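PDB 6XCQ: EreC from Klebsiella pneumoniae, which probably hydrolyses the macrolactone ester of erythromycin and related macrolide antibiotics, as an erythromycin esterase associated with macrolide resistance. Local coordinates for residues G276-R281 with S318-A323; N309-P314 with V413-S418; D337-A342 with A420-V425; D377-Y382 with K404-Q409. The protein carries 1 engineered substitution. All coordinates share one frame; numbering follows the deposited sequence.

Contact 1: G276-R281 with S318-A323; sequences GDTSVR and SGELTA
Gly276 and Ala323 bring the two backbones closest, their CA atoms 4.7 Å apart, where a type I beta turn from Gly276 to Ser279 leading into helix 279-295 comes up to strand 320-323. Gly276 has a positive phi, a conformation in which a CB would press on the preceding carbonyl oxygen, and its bare CA lies 3.2 Å from Thr322 O in a CA-H...O contact. The turn is closed by Ser279 N bonding back to Gly276 O, and the same oxygen also accepts from Ser279 OG at 2.7 Å.

Glu320 is the side chain that joins the segments. Its CG stands anti to the backbone N (chi1 175°) and the chain then bends at chi2, which carries the carboxylate to the turn. There OE1 receives Gly276 N at 2.9 Å in an almost straight bond (174° at the hydrogen), on its syn side but 31° out of the carboxylate plane. A weak bond from Thr322 N reaches the same oxygen from within the strand segment. Thr278 comes toward Glu320 from the opposite direction; its OG1 is modelled too close to OE2, so the detail of that half of the carboxylate is doubtful. The methyl of Ala323 lies 3.7 Å from Ser279 OG, which also bonds to Val324 N.

A carboxylate receiving a backbone N-H of the turn that precedes a helix implies a polar, directional junction at the protein surface: it ties helix 279-295 to the two-stranded sheet mainly through one main-chain donor, Gly276 N, with little apolar packing.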
loop_
_atom_site.group_PDB
_atom_site.type_symbol
_atom_site.label_atom_id
_atom_site.label_comp_id
_atom_site.label_asym_id
_atom_site.label_seq_id
_atom_site.Cartn_x
_atom_site.Cartn_y
_atom_site.Cartn_z
ATOM N N GLY A 276 -0.471 14.230 13.513
ATOM C CA GLY A 276 -1.578 13.379 13.129
ATOM C C GLY A 276 -2.080 13.553 11.707
ATOM O O GLY A 276 -2.825 12.690 11.226
ATOM N N ASP A 277 -1.691 14.626 11.006
ATOM C CA ASP A 277 -2.248 14.866 9.674
ATOM C C ASP A 277 -1.902 13.747 8.697
ATOM O O ASP A 277 -2.695 13.454 7.793
ATOM C CB ASP A 277 -1.782 16.216 9.125
ATOM C CG ASP A 277 -2.817 17.330 9.334
ATOM O OD1 ASP A 277 -3.892 17.074 9.938
ATOM O OD2 ASP A 277 -2.557 18.467 8.877
ATOM N N THR A 278 -0.758 13.076 8.879
ATOM C CA THR A 278 -0.406 12.006 7.946
ATOM C C THR A 278 -1.270 10.751 8.106
ATOM O O THR A 278 -1.031 9.769 7.396
ATOM C CB THR A 278 1.077 11.643 8.072
ATOM O OG1 THR A 278 1.340 11.147 9.389
ATOM C CG2 THR A 278 1.955 12.870 7.813
ATOM N N SER A 279 -2.276 10.751 8.982
ATOM C CA SER A 279 -3.238 9.654 9.023
ATOM C C SER A 279 -4.241 9.693 7.871
ATOM O O SER A 279 -4.964 8.712 7.664
ATOM C CB SER A 279 -4.029 9.679 10.337
ATOM O OG SER A 279 -3.197 9.974 11.443
ATOM N N VAL A 280 -4.304 10.789 7.114
ATOM C CA VAL A 280 -5.432 10.974 6.202
ATOM C C VAL A 280 -5.348 9.997 5.034
ATOM O O VAL A 280 -6.332 9.336 4.688
ATOM C CB VAL A 280 -5.500 12.436 5.727
ATOM C CG1 VAL A 280 -6.348 12.545 4.481
ATOM C CG2 VAL A 280 -6.076 13.317 6.833
ATOM N N ARG A 281 -4.177 9.886 4.405
ATOM C CA ARG A 281 -4.031 8.902 3.333
ATOM C C ARG A 281 -4.283 7.480 3.831
ATOM O O ARG A 281 -4.960 6.695 3.155
ATOM C CB ARG A 281 -2.646 8.998 2.697
ATOM C CG ARG A 281 -2.421 7.928 1.643
ATOM C CD ARG A 281 -1.017 7.910 1.095
ATOM N NE ARG A 281 -0.647 6.556 0.680
ATOM C CZ ARG A 281 0.151 5.741 1.367
ATOM N NH1 ARG A 281 0.705 6.138 2.513
ATOM N NH2 ARG A 281 0.413 4.528 0.889
ATOM N N SER A 318 9.822 9.207 11.585
ATOM C CA SER A 318 10.347 10.410 10.938
ATOM C C SER A 318 9.691 11.691 11.446
ATOM O O SER A 318 9.652 11.947 12.654
ATOM C CB SER A 318 10.188 10.319 9.416
ATOM O OG SER A 318 11.070 11.218 8.755
ATOM N N GLY A 319 9.168 12.496 10.526
ATOM C CA GLY A 319 8.560 13.772 10.833
ATOM C C GLY A 319 7.167 13.728 11.417
ATOM O O GLY A 319 6.523 14.776 11.515
ATOM N N GLU A 320 6.679 12.557 11.823
ATOM C CA GLU A 320 5.325 12.409 12.350
ATOM C C GLU A 320 5.397 11.901 13.784
ATOM O O GLU A 320 5.789 10.752 14.022
ATOM C CB GLU A 320 4.499 11.458 11.487
ATOM C CG GLU A 320 3.127 11.170 12.067
ATOM C CD GLU A 320 2.208 12.386 12.042
ATOM O OE1 GLU A 320 2.149 13.101 13.070
ATOM O OE2 GLU A 320 1.547 12.619 10.995
ATOM N N LEU A 321 4.991 12.749 14.733
ATOM C CA LEU A 321 5.006 12.344 16.135
ATOM C C LEU A 321 4.036 11.204 16.405
ATOM O O LEU A 321 4.304 10.352 17.260
ATOM C CB LEU A 321 4.673 13.528 17.036
ATOM C CG LEU A 321 5.783 14.541 17.279
ATOM C CD1 LEU A 321 5.351 15.479 18.380
ATOM C CD2 LEU A 321 7.075 13.833 17.647
ATOM N N THR A 322 2.903 11.175 15.706
ATOM C CA THR A 322 1.940 10.102 15.885
ATOM C C THR A 322 0.993 10.145 14.703
ATOM O O THR A 322 0.407 11.196 14.421
ATOM C CB THR A 322 1.161 10.246 17.206
ATOM O OG1 THR A 322 2.045 10.106 18.324
ATOM C CG2 THR A 322 0.058 9.197 17.310
ATOM N N ALA A 323 0.869 9.040 13.976
ATOM C CA ALA A 323 -0.175 8.905 12.968
ATOM C C ALA A 323 -0.919 7.601 13.197
ATOM O O ALA A 323 -0.386 6.635 13.762
ATOM C CB ALA A 323 0.365 8.944 11.543
#

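Contact 2: N309-P314 with V413-S418. Engineered in segment 309-314: Asn309 (natural residue His).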
loop_
_atom_site.group_PDB
_atom_site.type_symbol
_atom_site.label_atom_id
_atom_site.label_comp_id
_atom_site.label_asym_id
_atom_site.label_seq_id
_atom_site.Cartn_x
_atom_site.Cartn_y
_atom_site.Cartn_z
ATOM N N ASN A 309 2.161 0.953 7.467
ATOM C CA ASN A 309 0.748 1.073 7.110
ATOM C C ASN A 309 -0.079 -0.064 7.701
ATOM O O ASN A 309 -1.231 0.149 8.093
ATOM C CB ASN A 309 0.537 1.082 5.586
ATOM C CG ASN A 309 1.303 2.182 4.878
ATOM O OD1 ASN A 309 2.200 1.906 4.085
ATOM N ND2 ASN A 309 0.923 3.430 5.125
ATOM N N LEU A 310 0.483 -1.269 7.761
ATOM C CA LEU A 310 -0.247 -2.427 8.258
ATOM C C LEU A 310 -0.373 -2.437 9.774
ATOM O O LEU A 310 -1.266 -3.114 10.300
ATOM C CB LEU A 310 0.449 -3.717 7.817
ATOM C CG LEU A 310 0.607 -4.004 6.322
ATOM C CD1 LEU A 310 1.345 -5.317 6.174
ATOM C CD2 LEU A 310 -0.735 -4.097 5.642
ATOM N N GLN A 311 0.522 -1.736 10.471
ATOM C CA GLN A 311 0.560 -1.717 11.932
ATOM C C GLN A 311 -0.812 -1.377 12.501
ATOM O O GLN A 311 -1.546 -0.575 11.927
ATOM C CB GLN A 311 1.592 -0.677 12.385
ATOM C CG GLN A 311 1.916 -0.677 13.867
ATOM C CD GLN A 311 3.140 0.154 14.186
ATOM O OE1 GLN A 311 4.188 0.036 13.535
ATOM N NE2 GLN A 311 3.016 1.008 15.187
ATOM N N LYS A 312 -1.183 -2.009 13.618
ATOM C CA LYS A 312 -2.529 -1.807 14.156
ATOM C C LYS A 312 -2.571 -0.817 15.314
ATOM O O LYS A 312 -3.648 -0.559 15.850
ATOM C CB LYS A 312 -3.137 -3.153 14.581
ATOM C CG LYS A 312 -3.175 -4.177 13.437
ATOM C CD LYS A 312 -3.918 -5.471 13.794
ATOM C CE LYS A 312 -3.164 -6.324 14.790
ATOM N NZ LYS A 312 -3.786 -7.691 14.905
ATOM N N THR A 313 -1.436 -0.248 15.696
ATOM C CA THR A 313 -1.333 0.735 16.772
ATOM C C THR A 313 -0.712 2.007 16.205
ATOM O O THR A 313 -0.136 1.963 15.103
ATOM C CB THR A 313 -0.471 0.179 17.906
ATOM O OG1 THR A 313 0.841 -0.082 17.388
ATOM C CG2 THR A 313 -1.094 -1.100 18.496
ATOM N N PRO A 314 -0.781 3.143 16.911
ATOM C CA PRO A 314 -0.240 4.385 16.349
ATOM C C PRO A 314 1.249 4.297 16.039
ATOM O O PRO A 314 2.039 3.706 16.790
ATOM C CB PRO A 314 -0.523 5.418 17.446
ATOM C CG PRO A 314 -1.742 4.898 18.116
ATOM C CD PRO A 314 -1.557 3.411 18.142
ATOM N N VAL A 413 10.553 1.856 14.823
ATOM C CA VAL A 413 9.339 2.303 15.492
ATOM C C VAL A 413 9.271 1.573 16.824
ATOM O O VAL A 413 9.809 0.474 16.973
ATOM C CB VAL A 413 8.051 2.058 14.664
ATOM C CG1 VAL A 413 8.176 2.681 13.286
ATOM C CG2 VAL A 413 7.740 0.575 14.562
ATOM N N GLU A 414 8.620 2.190 17.801
ATOM C CA GLU A 414 8.409 1.577 19.105
ATOM C C GLU A 414 6.920 1.510 19.391
ATOM O O GLU A 414 6.196 2.482 19.168
ATOM C CB GLU A 414 9.111 2.361 20.213
ATOM C CG GLU A 414 8.687 1.923 21.613
ATOM C CD GLU A 414 9.689 2.307 22.704
ATOM O OE1 GLU A 414 10.526 3.216 22.457
ATOM O OE2 GLU A 414 9.633 1.693 23.805
ATOM N N THR A 415 6.468 0.371 19.906
ATOM C CA THR A 415 5.044 0.154 20.132
ATOM C C THR A 415 4.910 -1.094 20.998
ATOM O O THR A 415 5.909 -1.699 21.411
ATOM C CB THR A 415 4.305 0.027 18.788
ATOM O OG1 THR A 415 2.882 0.052 18.991
ATOM C CG2 THR A 415 4.711 -1.247 18.106
ATOM N N ASN A 416 3.668 -1.456 21.299
ATOM C CA ASN A 416 3.351 -2.767 21.861
ATOM C C ASN A 416 3.204 -3.720 20.690
ATOM O O ASN A 416 2.187 -3.693 19.987
ATOM C CB ASN A 416 2.071 -2.728 22.695
ATOM C CG ASN A 416 1.723 -4.078 23.316
ATOM O OD1 ASN A 416 1.831 -5.136 22.685
ATOM N ND2 ASN A 416 1.300 -4.042 24.566
ATOM N N LEU A 417 4.198 -4.585 20.497
ATOM C CA LEU A 417 4.237 -5.392 19.286
ATOM C C LEU A 417 3.214 -6.525 19.292
ATOM O O LEU A 417 2.865 -7.020 18.215
ATOM C CB LEU A 417 5.660 -5.929 19.055
ATOM C CG LEU A 417 6.656 -4.815 18.698
ATOM C CD1 LEU A 417 8.088 -5.246 18.988
ATOM C CD2 LEU A 417 6.528 -4.375 17.236
ATOM N N SER A 418 2.721 -6.944 20.458
ATOM C CA SER A 418 1.630 -7.920 20.477
ATOM C C SER A 418 0.335 -7.315 19.946
ATOM O O SER A 418 -0.465 -8.002 19.297
ATOM C CB SER A 418 1.418 -8.458 21.891
ATOM O OG SER A 418 1.135 -7.403 22.797
HETATM O O HOH W 1 -2.110 -8.542 17.135
HETATM O O HOH W 2 4.905 3.302 16.721
HETATM O O HOH W 3 2.046 2.682 19.166
#
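Two threonine hydroxyls make the direct polar link: Thr313 OG1 and Thr415 OG1 lie 2.6 Å apart in a hydrogen bond that either could donate. Their side chains meet at an oblique angle. Thr415 holds OG1 anti to its own N (chi1 -170°), which directs the hydroxyl across the gap, whereas Thr313 OG1 sits between its backbone N and carbonyl carbon (chi1 61°). Gln311 supports the pair from its own segment, as NE2 donates to Thr313 OG1 at 3.3 Å from a position in which the hydroxyl is tilted 27° from the amide plane; a weaker bond from NE2 goes to Thr313 O.

Van der Waals contact is slight. The extended Gln311 chain runs past Val413 in the opposite direction, bringing OE1 to 3.7 Å from Val413 CG2, while its amide nitrogen comes within 3.9 Å of Thr415 CB.

Water supplies the remaining bridges. Water 3 donates to Pro314 O at 2.6 Å and lies 2.8 Å from Thr415 OG1, giving that hydroxyl a second polar neighbour. Water 2 spans the carbonyl oxygens of Pro314 and Glu414. At the far end, water 1 accepts from Lys312 NZ and lies 2.8 Å from Ser418 O, to which it can donate.

The contact joins the loop that follows helix 307-310 (Asn309, within that helix, is engineered, histidine in the natural sequence) to the link between strand 411-414 and helix 417-420. Ala420 of that helix packs against Gln311, Thr313 and Thr415, and strand 411-414 pairs with strand 405-408.

Contact 3: D337-A342 with A420-V425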
loop_
_atom_site.group_PDB
_atom_site.type_symbol
_atom_site.label_atom_id
_atom_site.label_comp_id
_atom_site.label_asym_id
_atom_site.label_seq_id
_atom_site.Cartn_x
_atom_site.Cartn_y
_atom_site.Cartn_z
ATOM N N ASP A 337 -11.408 -9.741 11.479
ATOM C CA ASP A 337 -10.864 -10.589 10.424
ATOM C C ASP A 337 -9.669 -9.951 9.702
ATOM O O ASP A 337 -9.380 -10.313 8.559
ATOM C CB ASP A 337 -11.967 -10.931 9.421
ATOM C CG ASP A 337 -12.575 -9.695 8.786
ATOM O OD1 ASP A 337 -12.118 -8.582 9.111
ATOM O OD2 ASP A 337 -13.506 -9.825 7.958
ATOM N N TYR A 338 -8.991 -8.996 10.334
ATOM C CA TYR A 338 -7.764 -8.406 9.811
ATOM C C TYR A 338 -6.566 -8.973 10.556
ATOM O O TYR A 338 -6.578 -9.044 11.789
ATOM C CB TYR A 338 -7.775 -6.882 9.957
ATOM C CG TYR A 338 -6.459 -6.230 9.581
ATOM C CD1 TYR A 338 -5.974 -6.301 8.284
ATOM C CD2 TYR A 338 -5.712 -5.528 10.521
ATOM C CE1 TYR A 338 -4.759 -5.690 7.934
ATOM C CE2 TYR A 338 -4.513 -4.914 10.179
ATOM C CZ TYR A 338 -4.043 -5.002 8.890
ATOM O OH TYR A 338 -2.837 -4.410 8.559
ATOM N N ARG A 339 -5.525 -9.358 9.808
ATOM C CA ARG A 339 -4.253 -9.785 10.387
ATOM C C ARG A 339 -3.118 -9.042 9.698
ATOM O O ARG A 339 -3.193 -8.773 8.496
ATOM C CB ARG A 339 -4.035 -11.303 10.235
ATOM C CG ARG A 339 -5.215 -12.177 10.672
ATOM C CD ARG A 339 -5.403 -12.258 12.190
ATOM N NE ARG A 339 -6.480 -13.208 12.477
ATOM C CZ ARG A 339 -7.754 -12.879 12.709
ATOM N NH1 ARG A 339 -8.132 -11.604 12.738
ATOM N NH2 ARG A 339 -8.656 -13.832 12.914
ATOM N N ALA A 340 -2.061 -8.720 10.457
ATOM C CA ALA A 340 -0.923 -7.952 9.950
ATOM C C ALA A 340 0.375 -8.701 10.233
ATOM O O ALA A 340 0.692 -8.979 11.394
ATOM C CB ALA A 340 -0.867 -6.562 10.595
ATOM N N ILE A 341 1.140 -8.989 9.190
ATOM C CA ILE A 341 2.428 -9.655 9.334
ATOM C C ILE A 341 3.515 -8.650 8.949
ATOM O O ILE A 341 3.620 -8.247 7.784
ATOM C CB ILE A 341 2.510 -10.931 8.489
ATOM C CG1 ILE A 341 1.261 -11.799 8.725
ATOM C CG2 ILE A 341 3.803 -11.686 8.821
ATOM C CD1 ILE A 341 1.250 -13.114 7.979
ATOM N N ALA A 342 4.279 -8.194 9.938
ATOM C CA ALA A 342 5.424 -7.327 9.679
ATOM C C ALA A 342 6.604 -8.134 9.144
ATOM O O ALA A 342 6.782 -9.301 9.495
ATOM C CB ALA A 342 5.850 -6.599 10.946
ATOM N N ALA A 420 0.385 -4.570 17.920
ATOM C CA ALA A 420 0.675 -3.908 16.655
ATOM C C ALA A 420 0.634 -4.874 15.479
ATOM O O ALA A 420 0.151 -4.514 14.398
ATOM C CB ALA A 420 2.041 -3.224 16.734
ATOM N N PHE A 421 1.146 -6.094 15.660
ATOM C CA PHE A 421 1.191 -7.084 14.591
ATOM C C PHE A 421 0.763 -8.435 15.138
ATOM O O PHE A 421 0.873 -8.697 16.334
ATOM C CB PHE A 421 2.603 -7.180 13.985
ATOM C CG PHE A 421 3.061 -5.897 13.371
ATOM C CD1 PHE A 421 2.643 -5.544 12.086
ATOM C CD2 PHE A 421 3.853 -5.017 14.084
ATOM C CE1 PHE A 421 3.053 -4.345 11.518
ATOM C CE2 PHE A 421 4.254 -3.818 13.516
ATOM C CZ PHE A 421 3.840 -3.488 12.227
ATOM N N ASP A 422 0.293 -9.301 14.238
ATOM C CA ASP A 422 -0.050 -10.668 14.615
ATOM C C ASP A 422 1.131 -11.619 14.493
ATOM O O ASP A 422 1.220 -12.568 15.278
ATOM C CB ASP A 422 -1.208 -11.188 13.760
ATOM C CG ASP A 422 -2.509 -10.428 14.013
ATOM O OD1 ASP A 422 -3.221 -10.757 14.987
ATOM O OD2 ASP A 422 -2.798 -9.478 13.253
ATOM N N ALA A 423 2.039 -11.386 13.542
ATOM C CA ALA A 423 3.230 -12.213 13.377
ATOM C C ALA A 423 4.345 -11.348 12.809
ATOM O O ALA A 423 4.105 -10.236 12.338
ATOM C CB ALA A 423 2.974 -13.421 12.470
ATOM N N ILE A 424 5.576 -11.871 12.869
ATOM C CA ILE A 424 6.757 -11.198 12.331
ATOM C C ILE A 424 7.532 -12.170 11.456
ATOM O O ILE A 424 7.775 -13.320 11.846
ATOM C CB ILE A 424 7.699 -10.651 13.420
ATOM C CG1 ILE A 424 6.938 -9.988 14.581
ATOM C CG2 ILE A 424 8.676 -9.668 12.790
ATOM C CD1 ILE A 424 6.385 -8.596 14.265
ATOM N N VAL A 425 7.950 -11.684 10.290
ATOM C CA VAL A 425 8.830 -12.391 9.365
ATOM C C VAL A 425 10.156 -11.649 9.353
ATOM O O VAL A 425 10.185 -10.431 9.145
ATOM C CB VAL A 425 8.198 -12.443 7.961
ATOM C CG1 VAL A 425 9.149 -12.973 6.918
ATOM C CG2 VAL A 425 6.914 -13.254 7.989
#
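Neighbouring parallel strands of the large mixed beta-sheet meet here: Ile341 pairs with Ala423 and Ala342 with Ile424, in strands 338-345 and 423-427. Ala342 N donates to Ala423 O, and Ala342 O receives Val425 N at 2.8 Å, a nearly straight bond. Earlier, where segment 420-425 has just left its helix, regular pairing gives way to a side-chain substitute. Ala340 O takes Asp422 N at 2.9 Å and, weakly, Ala423 N, while Ala340 N donates to Asp422 OD2 at 3.0 Å on the anti side of the carboxylate. That carboxylate thus accepts from the strand as a neighbouring backbone carbonyl would, and its OD2 also carries a salt bridge to Lys312.

The side chains divide between the two faces of the sheet. Beside Ile341 and Ala423, the branch methyl Ile341 CG2 crosses Val425 CG2 at 3.6 Å; Val63 and Leu65 of strand 62-65 also pack on Ile341. On the other face, Phe421 holds its CG beside the backbone N (chi1 -61°), laying the ring over Ala342, whose methyl also touches Ile424 CD1. The methyl Ala342 CB makes a CH-pi contact, 3.6 Å from the ring centroid and 13° off its normal.

Contact 4: D377-Y382 with K404-Q409; sequences DSMEQY and KRMRSQ
An N-capped helix start lies along a beta strand here: Ser378 precedes helix 379-387, accepts Gln381 N at its OG, and forms a single backbone bridge with Arg405. Ser378 OG also bonds to Arg375 O. Asp377 O serves two donors, Lys404 N at 2.8 Å and Arg405 N at 3.1 Å, the second in the carbonyl plane. Arg405 O is met almost head-on by Met379 N at 2.7 Å, which satisfies an amide of the helix's first turn.

In the conformer described, one of two, Arg405 grips Asp377 side-on in a salt bridge, NE to OD1 at 2.7 Å and NH2 to OD2 at 3.0 Å. Both oxygens lie in or near the guanidinium plane, yet the nitrogens approach from above the carboxylate, the two planes being 50° apart. The remaining nitrogen, NH1, salt-bridges Glu414.

Glu380 bends at chi2 (75°) to bring its carboxylate to the strand backbone. Although Glu380 crosses Arg407, the guanidinium turns elsewhere, to the carbonyls of Asp372, His345 and Gly347. Glu380 OE2 is shared between Thr344 OG1 and Arg407 N, the latter bond 2.9 Å long, straight at 170°, and on the syn side but tilted from the carboxylate plane.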
loop_
_atom_site.group_PDB
_atom_site.type_symbol
_atom_site.label_atom_id
_atom_site.label_comp_id
_atom_site.label_asym_id
_atom_site.label_seq_id
_atom_site.Cartn_x
_atom_site.Cartn_y
_atom_site.Cartn_z
ATOM N N ASP A 377 15.935 -4.599 23.580
ATOM C CA ASP A 377 14.476 -4.570 23.495
ATOM C C ASP A 377 14.001 -4.399 22.056
ATOM O O ASP A 377 12.993 -3.738 21.798
ATOM C CB ASP A 377 13.904 -3.477 24.389
ATOM C CG ASP A 377 14.468 -2.106 24.087
ATOM O OD1 ASP A 377 15.176 -1.929 23.066
ATOM O OD2 ASP A 377 14.195 -1.192 24.886
ATOM N N SER A 378 14.713 -4.976 21.093
ATOM C CA SER A 378 14.267 -4.935 19.710
ATOM C C SER A 378 13.675 -6.279 19.287
ATOM O O SER A 378 13.998 -7.334 19.844
ATOM C CB SER A 378 15.415 -4.526 18.790
ATOM O OG SER A 378 16.311 -5.591 18.572
ATOM N N MET A 379 12.753 -6.230 18.326
ATOM C CA MET A 379 12.234 -7.475 17.766
ATOM C C MET A 379 13.351 -8.263 17.087
ATOM O O MET A 379 13.360 -9.498 17.109
ATOM C CB MET A 379 11.105 -7.180 16.781
ATOM C CG MET A 379 10.531 -8.425 16.095
ATOM S SD MET A 379 9.837 -9.678 17.211
ATOM C CE MET A 379 8.645 -8.720 18.087
ATOM N N GLU A 380 14.297 -7.553 16.473
ATOM C CA GLU A 380 15.433 -8.208 15.832
ATOM C C GLU A 380 16.234 -9.039 16.826
ATOM O O GLU A 380 16.699 -10.136 16.496
ATOM C CB GLU A 380 16.324 -7.154 15.164
ATOM C CG GLU A 380 15.663 -6.490 13.929
ATOM C CD GLU A 380 14.578 -5.466 14.268
ATOM O OE1 GLU A 380 14.585 -4.926 15.398
ATOM O OE2 GLU A 380 13.722 -5.190 13.386
ATOM N N GLN A 381 16.411 -8.534 18.051
ATOM C CA GLN A 381 17.182 -9.298 19.026
ATOM C C GLN A 381 16.427 -10.538 19.459
ATOM O O GLN A 381 17.030 -11.604 19.676
ATOM C CB GLN A 381 17.517 -8.443 20.245
ATOM C CG GLN A 381 18.381 -9.197 21.256
ATOM C CD GLN A 381 19.754 -9.506 20.704
ATOM O OE1 GLN A 381 20.478 -8.608 20.297
ATOM N NE2 GLN A 381 20.113 -10.782 20.682
ATOM N N TYR A 382 15.110 -10.408 19.611
ATOM C CA TYR A 382 14.272 -11.556 19.938
ATOM C C TYR A 382 14.402 -12.645 18.883
ATOM O O TYR A 382 14.519 -13.829 19.214
ATOM C CB TYR A 382 12.822 -11.093 20.053
ATOM C CG TYR A 382 11.813 -12.164 20.405
ATOM C CD1 TYR A 382 11.517 -12.459 21.733
ATOM C CD2 TYR A 382 11.130 -12.854 19.410
ATOM C CE1 TYR A 382 10.583 -13.422 22.058
ATOM C CE2 TYR A 382 10.193 -13.815 19.724
ATOM C CZ TYR A 382 9.919 -14.092 21.046
ATOM O OH TYR A 382 8.988 -15.049 21.353
ATOM N N LYS A 404 10.234 -4.267 22.098
ATOM C CA LYS A 404 9.346 -3.117 22.025
ATOM C C LYS A 404 9.593 -2.253 20.805
ATOM O O LYS A 404 8.784 -1.356 20.530
ATOM C CB LYS A 404 9.497 -2.251 23.281
ATOM C CG LYS A 404 8.685 -2.763 24.460
ATOM C CD LYS A 404 9.016 -1.975 25.711
ATOM C CE LYS A 404 8.123 -2.408 26.870
ATOM N NZ LYS A 404 8.479 -3.786 27.289
ATOM N N ARG A 405 10.681 -2.472 20.074
ATOM C CA ARG A 405 10.983 -1.678 18.897
ATOM C C ARG A 405 11.325 -2.601 17.735
ATOM O O ARG A 405 11.736 -3.749 17.931
ATOM C CB ARG A 405 12.114 -0.660 19.164
ATOM C CG ARG A 405 13.436 -1.223 19.653
ATOM C CD ARG A 405 14.347 -0.101 20.177
ATOM N NE ARG A 405 14.150 0.149 21.603
ATOM C CZ ARG A 405 13.549 1.225 22.102
ATOM N NH1 ARG A 405 13.088 2.167 21.295
ATOM N NH2 ARG A 405 13.411 1.358 23.411
ATOM N N MET A 406 11.100 -2.104 16.514
ATOM C CA MET A 406 11.386 -2.868 15.306
ATOM C C MET A 406 11.906 -1.916 14.243
ATOM O O MET A 406 11.476 -0.763 14.166
ATOM C CB MET A 406 10.136 -3.616 14.799
ATOM C CG MET A 406 10.383 -4.515 13.583
ATOM S SD MET A 406 9.040 -5.718 13.368
ATOM C CE MET A 406 7.631 -4.613 13.350
ATOM N N ARG A 407 12.821 -2.410 13.412
ATOM C CA ARG A 407 13.381 -1.576 12.359
ATOM C C ARG A 407 12.281 -1.110 11.406
ATOM O O ARG A 407 11.316 -1.820 11.134
ATOM C CB ARG A 407 14.453 -2.339 11.587
ATOM C CG ARG A 407 15.707 -2.633 12.445
ATOM C CD ARG A 407 16.648 -3.551 11.728
ATOM N NE ARG A 407 18.039 -3.280 12.097
ATOM C CZ ARG A 407 19.080 -3.946 11.621
ATOM N NH1 ARG A 407 18.895 -4.947 10.771
ATOM N NH2 ARG A 407 20.306 -3.593 11.982
ATOM N N SER A 408 12.442 0.101 10.898
ATOM C CA SER A 408 11.525 0.622 9.897
ATOM C C SER A 408 12.335 1.617 9.082
ATOM O O SER A 408 12.839 2.597 9.639
ATOM C CB SER A 408 10.310 1.270 10.570
ATOM O OG SER A 408 9.478 1.935 9.639
ATOM N N GLN A 409 12.508 1.342 7.793
ATOM C CA GLN A 409 13.464 2.089 6.946
ATOM C C GLN A 409 14.830 1.994 7.633
ATOM O O GLN A 409 15.183 0.919 8.138
ATOM C CB GLN A 409 12.967 3.504 6.692
ATOM C CG GLN A 409 11.667 3.587 5.892
ATOM C CD GLN A 409 11.755 2.902 4.543
ATOM O OE1 GLN A 409 10.944 2.034 4.241
ATOM N NE2 GLN A 409 12.724 3.318 3.703
#

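Overall arrangement
Contacts 3 and 4 are buried, contact 2 is partly so, and contact 1 lies at the surface. Contact 3, within the main sheet, combines strand pairing with apolar packing; contact 4 adds charged groups, contact 2 relies on hydroxyls and water, and contact 1 on a carboxylate receiving main-chain N-H. Contacts 2, 3 and 4 form a continuous cluster. Met406 CE of contact 4 packs on Phe421 and Ala342 of contact 3, a probable hydrogen bond from Val413 N to Met406 O links contacts 2 and 4, and another between Leu310 O and Tyr338 OH joins contacts 2 and 3. Contact 1 meets this cluster through contact 2, where Thr322 packs on Pro314.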